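Local structure of archaeal flagellar ATP-binding protein FlaH (Methanocaldococcus jannaschii DSM 2661, 4WIA) at residues 192-204 / 210-222. The protein probably binds ATP and magnesium as a P-loop ATPase-like component of the archaellum, the archaeal flagellum, with a suggested regulatory role in its assembly. Numbering follows the deposited sequence.
Sequences GGDLKNLAKILKY and SYQKNIVFRVEPK
The F217 ring lies across the side chain of N197, whose CB sits over one ring face, 3.5 Å from the centroid in a CH-pi contact. The N197 amide is stacked nearly parallel to that ring, the planes 9° apart, while the CB of A199 meets the ring edge at CE1 (3.9 Å). F217 takes the position with CG between backbone N and carbonyl carbon (chi1 60°), which folds the ring back over the neighbouring strand. The polar end of N197 is used elsewhere: ND2 donates to the T38 carbonyl, tying the hairpin to the Walker A-like loop of the probable ATP site. Paired backbone bonds join N197 with F217 and A199 with I215, the straightest running from A199 N to I215 O (2.9 Å); beyond them I201 N reaches K213 O. On the other face L198 CD1 packs against V216 CG2 (3.8 Å), and the K200 chain runs beside N214, pointing the same way. At the far end of strand 194-204, Y204 presents its edge to the face of Y211, in the loop before strand 214-220, as a T-shaped stack, with CD2 over the ring centre, centroids 4.8 Å apart and planes at 73°. I201 CG2 approaches the same Y211 ring obliquely at CE2 (3.8 Å). A serine in place of Y211 would probably leave the Y204 edge and the I201 methyl without their aromatic partner and open a gap where the ring had lain against both. Y204 OH bonds to the I20 carbonyl, and K196, which probably contributes to ATP binding, forms a salt bridge through NZ with E228. This antiparallel hairpin extends the mixed sheet of the P-loop domain: strand 194-204 is flanked by 182-191, and strand 214-220 by 224-227.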
ATOM      1  N   GLY A 192      -0.362 -11.184  36.071  1.00 97.53           N
ATOM      2  CA  GLY A 192       0.952 -11.783  36.222  1.00103.70           C
ATOM      3  C   GLY A 192       1.991 -10.731  36.540  1.00105.35           C
ATOM      4  O   GLY A 192       3.135 -10.870  36.114  1.00108.52           O
ATOM      5  N   GLY A 193       1.607  -9.687  37.285  1.00103.19           N
ATOM      6  CA  GLY A 193       2.526  -8.626  37.628  1.00101.86           C
ATOM      7  C   GLY A 193       2.977  -7.797  36.447  1.00 98.30           C
ATOM      8  O   GLY A 193       3.881  -6.988  36.598  1.00102.82           O
ATOM      9  N   ASP A 194       2.350  -7.976  35.305  1.00 93.15           N
ATOM     10  CA  ASP A 194       2.641  -7.165  34.148  1.00 89.33           C
ATOM     11  C   ASP A 194       1.494  -6.170  33.957  1.00 87.65           C
ATOM     12  O   ASP A 194       0.332  -6.488  34.163  1.00 86.75           O
ATOM     13  CB  ASP A 194       2.775  -8.029  32.905  1.00 90.01           C
ATOM     14  CG  ASP A 194       3.995  -8.913  32.927  1.00 95.81           C
ATOM     15  OD1 ASP A 194       4.568  -9.124  34.005  1.00102.01           O
ATOM     16  OD2 ASP A 194       4.378  -9.411  31.855  1.00 95.99           O
ATOM     17  N   LEU A 195       1.838  -4.949  33.597  1.00 83.49           N
ATOM     18  CA  LEU A 195       0.871  -3.902  33.416  1.00 79.21           C
ATOM     19  C   LEU A 195       0.501  -3.810  31.938  1.00 74.74           C
ATOM     20  O   LEU A 195       1.359  -3.865  31.084  1.00 73.17           O
ATOM     21  CB  LEU A 195       1.469  -2.631  33.998  1.00 81.37           C
ATOM     22  CG  LEU A 195       0.670  -1.333  34.135  1.00 81.06           C
ATOM     23  CD1 LEU A 195       1.156  -0.405  35.257  1.00 85.56           C
ATOM     24  CD2 LEU A 195       0.727  -0.628  32.798  1.00 79.30           C
ATOM     25  N   LYS A 196      -0.795  -3.726  31.628  1.00 73.78           N
ATOM     26  CA  LYS A 196      -1.277  -3.778  30.245  1.00 69.52           C
ATOM     27  C   LYS A 196      -2.359  -2.775  30.077  1.00 66.84           C
ATOM     28  O   LYS A 196      -2.935  -2.335  31.063  1.00 67.56           O
ATOM     29  CB  LYS A 196      -1.863  -5.157  29.926  1.00 73.43           C
ATOM     30  CG  LYS A 196      -0.801  -6.269  29.921  1.00 78.60           C
ATOM     31  CD  LYS A 196      -1.344  -7.591  29.365  1.00 80.48           C
ATOM     32  CE  LYS A 196      -1.624  -8.553  30.482  1.00 85.15           C
ATOM     33  NZ  LYS A 196      -2.357  -9.765  30.025  1.00 88.96           N
ATOM     34  N   ASN A 197      -2.657  -2.440  28.828  1.00 63.18           N
ATOM     35  CA  ASN A 197      -3.779  -1.603  28.517  1.00 62.13           C
ATOM     36  C   ASN A 197      -4.954  -2.422  28.067  1.00 64.59           C
ATOM     37  O   ASN A 197      -4.781  -3.465  27.444  1.00 67.40           O
ATOM     38  CB  ASN A 197      -3.408  -0.679  27.408  1.00 60.61           C
ATOM     39  CG  ASN A 197      -2.148   0.078  27.720  1.00 61.40           C
ATOM     40  OD1 ASN A 197      -1.067  -0.501  27.730  1.00 63.67           O
ATOM     41  ND2 ASN A 197      -2.271   1.376  27.957  1.00 60.47           N
ATOM     42  N   LEU A 198      -6.155  -1.976  28.401  1.00 62.78           N
ATOM     43  CA  LEU A 198      -7.334  -2.585  27.854  1.00 62.24           C
ATOM     44  C   LEU A 198      -8.123  -1.495  27.226  1.00 56.30           C
ATOM     45  O   LEU A 198      -8.359  -0.492  27.871  1.00 59.82           O
ATOM     46  CB  LEU A 198      -8.161  -3.267  28.945  1.00 65.60           C
ATOM     47  CG  LEU A 198      -9.546  -3.741  28.503  1.00 67.43           C
ATOM     48  CD1 LEU A 198      -9.431  -4.977  27.647  1.00 67.80           C
ATOM     49  CD2 LEU A 198     -10.423  -4.038  29.710  1.00 73.50           C
ATOM     50  N   ALA A 199      -8.534  -1.722  25.982  1.00 52.15           N
ATOM     51  CA  ALA A 199      -9.451  -0.872  25.263  1.00 48.38           C
ATOM     52  C   ALA A 199     -10.739  -1.633  25.077  1.00 53.26           C
ATOM     53  O   ALA A 199     -10.762  -2.645  24.400  1.00 58.19           O
ATOM     54  CB  ALA A 199      -8.877  -0.532  23.938  1.00 46.54           C
ATOM     55  N   LYS A 200     -11.823  -1.185  25.714  1.00 55.36           N
ATOM     56  CA  LYS A 200     -13.074  -1.851  25.599  1.00 55.14           C
ATOM     57  C   LYS A 200     -14.038  -1.042  24.722  1.00 55.02           C
ATOM     58  O   LYS A 200     -14.252   0.161  24.939  1.00 54.97           O
ATOM     59  CB  LYS A 200     -13.639  -2.050  26.968  1.00 60.37           C
ATOM     60  CG  LYS A 200     -14.836  -2.966  26.982  1.00 65.44           C
ATOM     61  CD  LYS A 200     -15.368  -3.085  28.400  1.00 70.31           C
ATOM     62  CE  LYS A 200     -15.829  -4.477  28.745  1.00 78.36           C
ATOM     63  NZ  LYS A 200     -15.780  -4.594  30.225  1.00 87.19           N
ATOM     64  N   ILE A 201     -14.670  -1.716  23.770  1.00 52.20           N
ATOM     65  CA  ILE A 201     -15.516  -1.040  22.819  1.00 51.41           C
ATOM     66  C   ILE A 201     -16.912  -1.113  23.395  1.00 53.07           C
ATOM     67  O   ILE A 201     -17.590  -2.108  23.253  1.00 55.62           O
ATOM     68  CB  ILE A 201     -15.442  -1.698  21.445  1.00 50.26           C
ATOM     69  CG1 ILE A 201     -14.043  -1.492  20.859  1.00 50.42           C
ATOM     70  CG2 ILE A 201     -16.531  -1.120  20.545  1.00 50.90           C
ATOM     71  CD1 ILE A 201     -13.773  -2.161  19.518  1.00 50.75           C
ATOM     72  N   LEU A 202     -17.337  -0.038  24.044  1.00 53.59           N
ATOM     73  CA  LEU A 202     -18.646   0.001  24.681  1.00 54.36           C
ATOM     74  C   LEU A 202     -19.766   0.191  23.695  1.00 52.17           C
ATOM     75  O   LEU A 202     -20.866  -0.184  23.972  1.00 55.88           O
ATOM     76  CB  LEU A 202     -18.699   1.106  25.697  1.00 55.69           C
ATOM     77  CG  LEU A 202     -17.644   1.036  26.782  1.00 56.82           C
ATOM     78  CD1 LEU A 202     -17.693   2.291  27.640  1.00 58.08           C
ATOM     79  CD2 LEU A 202     -17.846  -0.199  27.623  1.00 60.19           C
ATOM     80  N   LYS A 203     -19.479   0.696  22.512  1.00 50.87           N
ATOM     81  CA  LYS A 203     -20.525   0.997  21.552  1.00 51.11           C
ATOM     82  C   LYS A 203     -19.882   1.145  20.218  1.00 46.83           C
ATOM     83  O   LYS A 203     -18.784   1.655  20.123  1.00 43.08           O
ATOM     84  CB  LYS A 203     -21.143   2.317  21.966  1.00 56.48           C
ATOM     85  CG  LYS A 203     -22.195   2.914  21.061  1.00 60.44           C
ATOM     86  CD  LYS A 203     -22.501   4.309  21.619  1.00 61.05           C
ATOM     87  CE  LYS A 203     -23.499   5.073  20.827  1.00 61.88           C
ATOM     88  NZ  LYS A 203     -23.522   6.458  21.348  1.00 64.56           N
ATOM     89  N   TYR A 204     -20.553   0.695  19.177  1.00 47.36           N
ATOM     90  CA  TYR A 204     -19.981   0.689  17.855  1.00 47.10           C
ATOM     91  C   TYR A 204     -21.084   0.685  16.845  1.00 50.42           C
ATOM     92  O   TYR A 204     -21.428  -0.346  16.301  1.00 56.59           O
ATOM     93  CB  TYR A 204     -19.096  -0.575  17.669  1.00 47.43           C
ATOM     94  CG  TYR A 204     -18.069  -0.540  16.521  1.00 45.67           C
ATOM     95  CD1 TYR A 204     -17.980   0.539  15.661  1.00 45.81           C
ATOM     96  CD2 TYR A 204     -17.221  -1.621  16.296  1.00 44.74           C
ATOM     97  CE1 TYR A 204     -17.053   0.544  14.616  1.00 47.83           C
ATOM     98  CE2 TYR A 204     -16.309  -1.643  15.273  1.00 43.99           C
ATOM     99  CZ  TYR A 204     -16.210  -0.558  14.430  1.00 46.38           C
ATOM    100  OH  TYR A 204     -15.268  -0.555  13.409  1.00 44.60           O
ATOM    101  N   SER A 210     -18.030  -8.507  12.668  1.00 51.16           N
ATOM    102  CA  SER A 210     -17.796  -9.055  13.973  1.00 50.80           C
ATOM    103  C   SER A 210     -16.543  -8.418  14.548  1.00 47.22           C
ATOM    104  O   SER A 210     -15.568  -8.228  13.825  1.00 48.83           O
ATOM    105  CB  SER A 210     -17.624 -10.553  13.852  1.00 53.40           C
ATOM    106  OG  SER A 210     -17.703 -11.111  15.131  1.00 57.08           O
ATOM    107  N   TYR A 211     -16.554  -8.034  15.812  1.00 44.59           N
ATOM    108  CA  TYR A 211     -15.418  -7.347  16.367  1.00 41.74           C
ATOM    109  C   TYR A 211     -15.141  -7.805  17.778  1.00 43.88           C
ATOM    110  O   TYR A 211     -15.987  -8.419  18.429  1.00 45.71           O
ATOM    111  CB  TYR A 211     -15.612  -5.786  16.253  1.00 40.80           C
ATOM    112  CG  TYR A 211     -16.792  -5.251  16.947  1.00 41.39           C
ATOM    113  CD1 TYR A 211     -18.058  -5.256  16.345  1.00 42.51           C
ATOM    114  CD2 TYR A 211     -16.676  -4.779  18.241  1.00 41.80           C
ATOM    115  CE1 TYR A 211     -19.158  -4.797  17.022  1.00 43.67           C
ATOM    116  CE2 TYR A 211     -17.787  -4.320  18.943  1.00 42.96           C
ATOM    117  CZ  TYR A 211     -19.003  -4.309  18.337  1.00 44.11           C
ATOM    118  OH  TYR A 211     -20.062  -3.876  19.085  1.00 46.78           O
ATOM    119  N   GLN A 212     -13.949  -7.537  18.265  1.00 45.84           N
ATOM    120  CA  GLN A 212     -13.580  -7.893  19.639  1.00 51.87           C
ATOM    121  C   GLN A 212     -14.025  -6.766  20.572  1.00 50.96           C
ATOM    122  O   GLN A 212     -13.748  -5.647  20.311  1.00 50.00           O
ATOM    123  CB  GLN A 212     -12.069  -8.094  19.829  1.00 52.64           C
ATOM    124  CG  GLN A 212     -11.453  -9.234  19.108  1.00 59.79           C
ATOM    125  CD  GLN A 212     -12.165 -10.527  19.332  1.00 64.34           C
ATOM    126  OE1 GLN A 212     -13.012 -10.913  18.534  1.00 72.90           O
ATOM    127  NE2 GLN A 212     -11.825 -11.215  20.409  1.00 70.82           N
ATOM    128  N   LYS A 213     -14.707  -7.098  21.653  1.00 54.04           N
ATOM    129  CA  LYS A 213     -15.120  -6.127  22.624  1.00 57.21           C
ATOM    130  C   LYS A 213     -13.963  -5.644  23.496  1.00 56.74           C
ATOM    131  O   LYS A 213     -13.845  -4.456  23.780  1.00 55.24           O
ATOM    132  CB  LYS A 213     -16.184  -6.738  23.514  1.00 62.46           C
ATOM    133  CG  LYS A 213     -16.984  -5.690  24.243  1.00 67.62           C
ATOM    134  CD  LYS A 213     -18.247  -6.201  24.901  1.00 73.54           C
ATOM    135  CE  LYS A 213     -18.892  -5.089  25.722  1.00 75.50           C
ATOM    136  NZ  LYS A 213     -20.171  -5.540  26.339  1.00 78.55           N
ATOM    137  N   ASN A 214     -13.124  -6.566  23.941  1.00 57.44           N
ATOM    138  CA  ASN A 214     -11.985  -6.220  24.776  1.00 57.80           C
ATOM    139  C   ASN A 214     -10.718  -6.380  24.018  1.00 55.03           C
ATOM    140  O   ASN A 214     -10.392  -7.454  23.627  1.00 58.19           O
ATOM    141  CB  ASN A 214     -11.959  -7.117  25.967  1.00 63.23           C
ATOM    142  CG  ASN A 214     -13.141  -6.895  26.857  1.00 66.97           C
ATOM    143  OD1 ASN A 214     -13.309  -5.812  27.420  1.00 67.88           O
ATOM    144  ND2 ASN A 214     -13.976  -7.904  26.990  1.00 69.06           N
ATOM    145  N   ILE A 215      -9.963  -5.319  23.847  1.00 55.75           N
ATOM    146  CA  ILE A 215      -8.686  -5.416  23.139  1.00 54.93           C
ATOM    147  C   ILE A 215      -7.557  -5.134  24.132  1.00 57.59           C
ATOM    148  O   ILE A 215      -7.395  -4.017  24.623  1.00 55.50           O
ATOM    149  CB  ILE A 215      -8.649  -4.465  21.960  1.00 53.06           C
ATOM    150  CG1 ILE A 215      -9.751  -4.832  20.960  1.00 53.50           C
ATOM    151  CG2 ILE A 215      -7.308  -4.546  21.270  1.00 54.12           C
ATOM    152  CD1 ILE A 215     -10.010  -3.745  19.924  1.00 51.00           C
ATOM    153  N   VAL A 216      -6.806  -6.185  24.488  1.00 61.25           N
ATOM    154  CA  VAL A 216      -5.668  -6.027  25.385  1.00 62.45           C
ATOM    155  C   VAL A 216      -4.403  -5.735  24.584  1.00 62.91           C
ATOM    156  O   VAL A 216      -4.185  -6.313  23.543  1.00 63.74           O
ATOM    157  CB  VAL A 216      -5.459  -7.264  26.234  1.00 64.05           C
ATOM    158  CG1 VAL A 216      -4.289  -7.073  27.179  1.00 65.79           C
ATOM    159  CG2 VAL A 216      -6.738  -7.587  27.006  1.00 64.85           C
ATOM    160  N   PHE A 217      -3.602  -4.784  25.052  1.00 65.68           N
ATOM    161  CA  PHE A 217      -2.322  -4.488  24.415  1.00 65.75           C
ATOM    162  C   PHE A 217      -1.311  -3.959  25.400  1.00 67.56           C
ATOM    163  O   PHE A 217      -1.653  -3.625  26.538  1.00 65.98           O
ATOM    164  CB  PHE A 217      -2.468  -3.501  23.250  1.00 62.77           C
ATOM    165  CG  PHE A 217      -3.046  -2.159  23.629  1.00 67.34           C
ATOM    166  CD1 PHE A 217      -4.426  -1.969  23.696  1.00 69.68           C
ATOM    167  CD2 PHE A 217      -2.227  -1.063  23.885  1.00 71.78           C
ATOM    168  CE1 PHE A 217      -4.975  -0.735  24.044  1.00 68.61           C
ATOM    169  CE2 PHE A 217      -2.781   0.193  24.214  1.00 70.95           C
ATOM    170  CZ  PHE A 217      -4.157   0.348  24.301  1.00 67.91           C
ATOM    171  N   ARG A 218      -0.057  -3.924  24.949  1.00 70.15           N
ATOM    172  CA  ARG A 218       0.997  -3.201  25.634  1.00 72.57           C
ATOM    173  C   ARG A 218       1.692  -2.341  24.574  1.00 68.88           C
ATOM    174  O   ARG A 218       1.598  -2.582  23.374  1.00 62.70           O
ATOM    175  CB  ARG A 218       1.955  -4.142  26.337  1.00 79.69           C
ATOM    176  CG  ARG A 218       2.739  -5.047  25.416  1.00 87.41           C
ATOM    177  CD  ARG A 218       3.217  -6.350  26.057  1.00 93.63           C
ATOM    178  NE  ARG A 218       3.296  -7.424  25.045  1.00 98.95           N
ATOM    179  CZ  ARG A 218       2.230  -8.036  24.499  1.00101.36           C
ATOM    180  NH1 ARG A 218       2.388  -9.002  23.590  1.00102.39           N
ATOM    181  NH2 ARG A 218       0.994  -7.683  24.855  1.00102.59           N
ATOM    182  N   VAL A 219       2.320  -1.283  25.027  1.00 69.60           N
ATOM    183  CA  VAL A 219       3.013  -0.395  24.123  1.00 69.57           C
ATOM    184  C   VAL A 219       4.466  -0.829  24.142  1.00 68.27           C
ATOM    185  O   VAL A 219       5.083  -0.830  25.192  1.00 66.03           O
ATOM    186  CB  VAL A 219       2.844   1.075  24.561  1.00 72.60           C
ATOM    187  CG1 VAL A 219       3.632   1.999  23.644  1.00 72.19           C
ATOM    188  CG2 VAL A 219       1.356   1.469  24.584  1.00 70.92           C
ATOM    189  N   GLU A 220       5.001  -1.215  22.982  1.00 67.16           N
ATOM    190  CA  GLU A 220       6.355  -1.764  22.921  1.00 75.06           C
ATOM    191  C   GLU A 220       7.250  -0.857  22.090  1.00 75.65           C
ATOM    192  O   GLU A 220       6.838  -0.396  20.990  1.00 69.84           O
ATOM    193  CB  GLU A 220       6.364  -3.206  22.327  1.00 80.22           C
ATOM    194  CG  GLU A 220       5.692  -4.295  23.167  1.00 81.26           C
ATOM    195  CD  GLU A 220       6.423  -4.687  24.426  1.00 87.74           C
ATOM    196  OE1 GLU A 220       7.427  -4.042  24.781  1.00 92.09           O
ATOM    197  OE2 GLU A 220       5.976  -5.675  25.050  1.00 97.19           O
ATOM    198  N   PRO A 221       8.463  -0.571  22.610  1.00 82.03           N
ATOM    199  CA  PRO A 221       9.465   0.217  21.852  1.00 85.67           C
ATOM    200  C   PRO A 221       9.660  -0.338  20.429  1.00 85.30           C
ATOM    201  O   PRO A 221       9.809  -1.568  20.262  1.00 84.92           O
ATOM    202  CB  PRO A 221      10.768   0.082  22.686  1.00 87.19           C
ATOM    203  CG  PRO A 221      10.354  -0.390  24.034  1.00 89.15           C
ATOM    204  CD  PRO A 221       8.941  -0.939  23.963  1.00 89.43           C
ATOM    205  N   LYS A 222       9.586   0.558  19.428  1.00 77.62           N
ATOM    206  CA  LYS A 222       9.872   0.243  18.005  1.00 77.39           C
ATOM    207  C   LYS A 222       8.918  -0.781  17.358  1.00 77.57           C
ATOM    208  O   LYS A 222       9.239  -1.407  16.310  1.00 75.72           O
ATOM    209  CB  LYS A 222      11.343  -0.205  17.840  1.00 82.50           C
ATOM    210  CG  LYS A 222      12.370   0.754  18.402  1.00 84.69           C
ATOM    211  CD  LYS A 222      12.255   2.148  17.786  1.00 89.26           C
ATOM    212  CE  LYS A 222      13.154   2.332  16.543  1.00 97.55           C
ATOM    213  NZ  LYS A 222      12.478   2.610  15.223  1.00 99.33           N
TER